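Local coordinates for protein CaaX farnesyltransferase beta subunit Ram1 (Aspergillus fumigatus, PDB 4L9P) that probably transfers, together with its alpha subunit, a farnesyl group from farnesyl diphosphate to a cysteine near the C-terminus of target proteins, using zinc, at residues Met197-Ser209 / Arg252-Leu264. Residues are numbered along the deposited sequence; the frame is centred on the assembly and turned at random.
Sequences MSHVASSYAAVLS and RGAYCAMVVHALL. With FII ([(3,7,11-trimethyl-dodeca-2,6,10-trienyloxycarbamoyl)-methyl]-phosphonic acid), chain Q.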
loop_
_atom_site.group_PDB
_atom_site.type_symbol
_atom_site.label_atom_id
_atom_site.label_comp_id
_atom_site.label_asym_id
_atom_site.label_seq_id
_atom_site.Cartn_x
_atom_site.Cartn_y
_atom_site.Cartn_z
ATOM N N MET B 197 20.191 11.401 0.708
ATOM C CA MET B 197 19.814 11.597 -0.681
ATOM C C MET B 197 18.301 11.751 -0.873
ATOM O O MET B 197 17.470 11.347 -0.034
ATOM C CB MET B 197 20.371 10.501 -1.567
ATOM C CG MET B 197 19.723 9.235 -1.314
ATOM S SD MET B 197 20.665 7.755 -1.879
ATOM C CE MET B 197 22.181 8.341 -2.232
ATOM N N SER B 198 17.907 12.379 -1.981
ATOM C CA SER B 198 16.464 12.591 -2.173
ATOM C C SER B 198 15.746 11.283 -2.344
ATOM O O SER B 198 16.271 10.304 -2.883
ATOM C CB SER B 198 16.258 13.478 -3.412
ATOM O OG SER B 198 16.838 14.735 -3.103
ATOM N N HIS B 199 14.499 11.246 -1.838
ATOM C CA HIS B 199 13.699 10.011 -1.908
ATOM C C HIS B 199 12.294 10.469 -2.214
ATOM O O HIS B 199 11.807 11.499 -1.661
ATOM C CB HIS B 199 13.778 9.329 -0.515
ATOM C CG HIS B 199 13.169 7.944 -0.449
ATOM N ND1 HIS B 199 11.803 7.691 -0.559
ATOM C CD2 HIS B 199 13.768 6.729 -0.278
ATOM C CE1 HIS B 199 11.592 6.391 -0.406
ATOM N NE2 HIS B 199 12.768 5.784 -0.222
ATOM N N VAL B 200 11.585 9.725 -3.051
ATOM C CA VAL B 200 10.241 10.175 -3.413
ATOM C C VAL B 200 9.266 10.200 -2.224
ATOM O O VAL B 200 8.332 11.018 -2.237
ATOM C CB VAL B 200 9.585 9.302 -4.514
ATOM C CG1 VAL B 200 10.397 9.337 -5.712
ATOM C CG2 VAL B 200 9.319 7.861 -4.060
ATOM N N ALA B 201 9.454 9.327 -1.224
ATOM C CA ALA B 201 8.507 9.344 -0.090
ATOM C C ALA B 201 8.697 10.568 0.793
ATOM O O ALA B 201 7.737 11.177 1.262
ATOM C CB ALA B 201 8.625 8.040 0.720
ATOM N N SER B 202 9.953 10.926 1.055
ATOM C CA SER B 202 10.187 12.141 1.826
ATOM C C SER B 202 9.809 13.374 1.018
ATOM O O SER B 202 9.390 14.380 1.592
ATOM C CB SER B 202 11.661 12.249 2.302
ATOM O OG SER B 202 12.559 11.723 1.363
ATOM N N SER B 203 9.958 13.337 -0.310
ATOM C CA SER B 203 9.530 14.472 -1.116
ATOM C C SER B 203 8.010 14.595 -1.130
ATOM O O SER B 203 7.489 15.722 -1.024
ATOM C CB SER B 203 10.076 14.246 -2.540
ATOM O OG SER B 203 11.491 14.416 -2.580
ATOM N N TYR B 204 7.308 13.465 -1.217
ATOM C CA TYR B 204 5.848 13.475 -1.123
ATOM C C TYR B 204 5.408 14.037 0.233
ATOM O O TYR B 204 4.556 14.927 0.323
ATOM C CB TYR B 204 5.419 12.026 -1.330
ATOM C CG TYR B 204 3.979 11.691 -0.991
ATOM C CD1 TYR B 204 2.978 11.705 -1.965
ATOM C CD2 TYR B 204 3.612 11.267 0.291
ATOM C CE1 TYR B 204 1.669 11.308 -1.689
ATOM C CE2 TYR B 204 2.334 10.832 0.580
ATOM C CZ TYR B 204 1.364 10.862 -0.418
ATOM O OH TYR B 204 0.103 10.430 -0.077
ATOM N N ALA B 205 5.971 13.524 1.310
ATOM C CA ALA B 205 5.594 14.016 2.650
ATOM C C ALA B 205 5.864 15.494 2.802
ATOM O O ALA B 205 5.045 16.235 3.383
ATOM C CB ALA B 205 6.381 13.242 3.732
ATOM N N ALA B 206 7.007 15.954 2.289
ATOM C CA ALA B 206 7.298 17.349 2.404
ATOM C C ALA B 206 6.351 18.220 1.572
ATOM O O ALA B 206 5.918 19.278 2.034
ATOM C CB ALA B 206 8.782 17.614 2.007
ATOM N N VAL B 207 6.105 17.828 0.319
ATOM C CA VAL B 207 5.174 18.609 -0.501
ATOM C C VAL B 207 3.788 18.670 0.085
ATOM O O VAL B 207 3.144 19.732 0.058
ATOM C CB VAL B 207 5.152 18.053 -1.954
ATOM C CG1 VAL B 207 4.024 18.690 -2.802
ATOM C CG2 VAL B 207 6.501 18.327 -2.619
ATOM N N LEU B 208 3.296 17.560 0.614
ATOM C CA LEU B 208 1.960 17.566 1.220
ATOM C C LEU B 208 1.960 18.431 2.485
ATOM O O LEU B 208 0.959 19.134 2.770
ATOM C CB LEU B 208 1.549 16.127 1.590
ATOM C CG LEU B 208 1.197 15.244 0.384
ATOM C CD1 LEU B 208 0.581 13.938 0.845
ATOM C CD2 LEU B 208 0.350 15.887 -0.696
ATOM N N SER B 209 3.063 18.390 3.241
ATOM C CA SER B 209 3.154 19.270 4.422
ATOM C C SER B 209 3.124 20.735 4.038
ATOM O O SER B 209 2.473 21.567 4.691
ATOM C CB SER B 209 4.434 18.968 5.215
ATOM O OG SER B 209 4.430 17.634 5.759
ATOM N N ARG B 252 4.905 2.491 -4.886
ATOM C CA ARG B 252 5.130 3.717 -4.088
ATOM C C ARG B 252 5.881 4.729 -4.852
ATOM O O ARG B 252 5.584 5.935 -4.771
ATOM C CB ARG B 252 6.054 3.507 -2.868
ATOM C CG ARG B 252 5.449 2.621 -1.938
ATOM C CD ARG B 252 6.562 2.379 -0.793
ATOM N NE ARG B 252 7.737 1.724 -1.348
ATOM C CZ ARG B 252 9.011 1.971 -0.962
ATOM N NH1 ARG B 252 9.313 2.809 0.020
ATOM N NH2 ARG B 252 9.934 1.350 -1.561
ATOM N N GLY B 253 6.902 4.315 -5.569
ATOM C CA GLY B 253 7.700 5.225 -6.368
ATOM C C GLY B 253 6.842 5.929 -7.375
ATOM O O GLY B 253 6.905 7.164 -7.472
ATOM N N ALA B 254 6.005 5.165 -8.101
ATOM C CA ALA B 254 5.169 5.766 -9.103
ATOM C C ALA B 254 4.173 6.769 -8.480
ATOM O O ALA B 254 4.008 7.884 -8.968
ATOM C CB ALA B 254 4.404 4.703 -9.856
ATOM N N TYR B 255 3.426 6.329 -7.446
ATOM C CA TYR B 255 2.414 7.198 -6.859
ATOM C C TYR B 255 3.044 8.443 -6.227
ATOM O O TYR B 255 2.586 9.596 -6.463
ATOM C CB TYR B 255 1.662 6.397 -5.777
ATOM C CG TYR B 255 0.818 7.252 -4.887
ATOM C CD1 TYR B 255 -0.363 7.860 -5.344
ATOM C CD2 TYR B 255 1.211 7.457 -3.570
ATOM C CE1 TYR B 255 -1.094 8.690 -4.500
ATOM C CE2 TYR B 255 0.493 8.260 -2.723
ATOM C CZ TYR B 255 -0.663 8.895 -3.188
ATOM O OH TYR B 255 -1.352 9.734 -2.325
ATOM N N CYS B 256 4.109 8.280 -5.423
ATOM C CA CYS B 256 4.696 9.460 -4.788
ATOM C C CYS B 256 5.314 10.419 -5.811
ATOM O O CYS B 256 5.141 11.640 -5.671
ATOM C CB CYS B 256 5.780 9.049 -3.799
ATOM S SG CYS B 256 5.158 8.163 -2.321
ATOM N N ALA B 257 6.001 9.878 -6.834
ATOM C CA ALA B 257 6.578 10.752 -7.842
ATOM C C ALA B 257 5.485 11.524 -8.565
ATOM O O ALA B 257 5.635 12.737 -8.842
ATOM C CB ALA B 257 7.391 9.925 -8.854
ATOM N N MET B 258 4.403 10.836 -8.933
ATOM C CA MET B 258 3.369 11.528 -9.711
ATOM C C MET B 258 2.541 12.509 -8.906
ATOM O O MET B 258 2.095 13.519 -9.464
ATOM C CB MET B 258 2.489 10.531 -10.439
ATOM C CG MET B 258 3.272 9.806 -11.550
ATOM S SD MET B 258 4.208 10.907 -12.754
ATOM C CE MET B 258 2.944 12.020 -13.293
ATOM N N VAL B 259 2.375 12.274 -7.619
ATOM C CA VAL B 259 1.717 13.289 -6.777
ATOM C C VAL B 259 2.599 14.507 -6.674
ATOM O O VAL B 259 2.086 15.640 -6.779
ATOM C CB VAL B 259 1.439 12.714 -5.379
ATOM C CG1 VAL B 259 1.171 13.852 -4.382
ATOM C CG2 VAL B 259 0.238 11.771 -5.458
ATOM N N VAL B 260 3.908 14.347 -6.431
ATOM C CA VAL B 260 4.801 15.529 -6.416
ATOM C C VAL B 260 4.757 16.262 -7.765
ATOM O O VAL B 260 4.660 17.502 -7.816
ATOM C CB VAL B 260 6.213 15.116 -6.108
ATOM C CG1 VAL B 260 7.248 16.262 -6.314
ATOM C CG2 VAL B 260 6.275 14.600 -4.628
ATOM N N HIS B 261 4.802 15.474 -8.842
ATOM C CA HIS B 261 4.787 16.066 -10.192
ATOM C C HIS B 261 3.522 16.893 -10.387
ATOM O O HIS B 261 3.582 18.031 -10.904
ATOM C CB HIS B 261 4.886 14.906 -11.178
ATOM C CG HIS B 261 5.057 15.325 -12.603
ATOM N ND1 HIS B 261 4.044 15.912 -13.342
ATOM C CD2 HIS B 261 6.158 15.287 -13.403
ATOM C CE1 HIS B 261 4.520 16.191 -14.559
ATOM N NE2 HIS B 261 5.801 15.825 -14.617
ATOM N N ALA B 262 2.370 16.334 -10.025
ATOM C CA ALA B 262 1.090 17.016 -10.228
ATOM C C ALA B 262 0.958 18.251 -9.344
ATOM O O ALA B 262 0.561 19.325 -9.817
ATOM C CB ALA B 262 -0.084 16.080 -9.905
ATOM N N LEU B 263 1.260 18.124 -8.046
ATOM C CA LEU B 263 1.008 19.277 -7.182
ATOM C C LEU B 263 1.965 20.460 -7.483
ATOM O O LEU B 263 1.613 21.592 -7.195
ATOM C CB LEU B 263 1.134 18.893 -5.697
ATOM C CG LEU B 263 0.008 17.978 -5.253
ATOM C CD1 LEU B 263 0.292 17.519 -3.770
ATOM C CD2 LEU B 263 -1.353 18.669 -5.293
ATOM N N LEU B 264 3.164 20.203 -8.020
ATOM C CA LEU B 264 4.132 21.251 -8.357
ATOM C C LEU B 264 3.999 21.688 -9.839
ATOM O O LEU B 264 4.789 22.512 -10.303
ATOM C CB LEU B 264 5.556 20.754 -8.101
ATOM C CG LEU B 264 5.846 20.382 -6.621
ATOM C CD1 LEU B 264 7.337 20.009 -6.574
ATOM C CD2 LEU B 264 5.452 21.416 -5.568
HETATM C C1 FII Q . 2.652 6.271 -0.226
HETATM C C2 FII Q . 3.257 5.086 0.478
HETATM C C6 FII Q . 4.676 5.217 0.837
HETATM C C10 FII Q . 2.544 3.798 0.396
HETATM C C11 FII Q . 3.080 2.492 0.981
HETATM C C12 FII Q . 2.367 2.271 2.347
HETATM C C15 FII Q . 2.372 0.856 2.919
HETATM C C18 FII Q . 1.691 0.586 4.255
HETATM C C22 FII Q . 3.417 -0.058 2.362
HETATM C C23 FII Q . 3.179 -1.533 2.647
HETATM C C24 FII Q . 4.359 -2.360 2.304
HETATM C C27 FII Q . 4.288 -3.688 2.987
HETATM C C30 FII Q . 3.576 -4.776 2.203
HETATM C C34 FII Q . 5.408 -3.967 3.917
HETATM C C35 FII Q . 5.671 -5.345 4.487
HETATM O O36 FII Q . 5.454 -5.366 5.886
HETATM N N42 FII Q . 4.217 -4.953 6.304
HETATM C C43 FII Q . 3.372 -6.028 6.616
HETATM O O44 FII Q . 3.665 -7.226 6.488
HETATM C C45 FII Q . 2.025 -5.579 7.164
HETATM P P46 FII Q . 0.608 -6.711 6.714
HETATM O O49 FII Q . 0.745 -6.976 5.262
HETATM O O50 FII Q . 0.675 -7.912 7.605
HETATM O O51 FII Q . -0.614 -5.826 7.041
HETATM O O HOH W 1 12.230 3.070 0.603
#
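Cys256 is a knob pressed between Val200 and Tyr204 where the two helices lie closest: its CB sits 3.7 Å from Val200 CG2 and 3.9 Å from Tyr204 CB. Its SG continues over one face of the Tyr204 ring, toward the rim, 4.3 Å from the centroid, a sulfur-aromatic contact, while Leu208 CD1 covers the opposite face, also toward the rim, and Val259 CB lies at the edge. The ring (CG anti to the backbone N, chi1 167°) extends to Tyr255, whose plane is turned 58° from its own; Tyr204 OH and Tyr255 OH lie 2.8 Å apart, within hydrogen-bonding distance. Tyr255 OH is hydrogen-bonded to Ile497 O.

On the other flank Val200 CG2 dips into the hollow at Gly253, 3.9 Å from its CA, and Val260 CG2 reaches the backbone of Tyr204, 3.7 Å from CA. Farther along, Leu263 CD1 touches Val207 CG1 and, tightly at 3.5 Å, Leu208 CD2. At the N-terminal ends a water links His199 NE2 with Arg252 NH1, which also hydrogen-bonds to the backbone of the bound peptide; Arg252 NH2 forms salt bridges with Asp250 and Glu248.

Cys256 SG, Tyr255 and Arg252 line the isoprenoid pocket, where SG and the Tyr255 ring edge meet methyl C1 of FII. The helices, crossing at 38°, belong to the alpha-alpha toroid: helix 151-164 packs against Ala201 and Leu208, helix 312-323 against Arg252 and Tyr255, and helix 224-234 against Val200 and Val260.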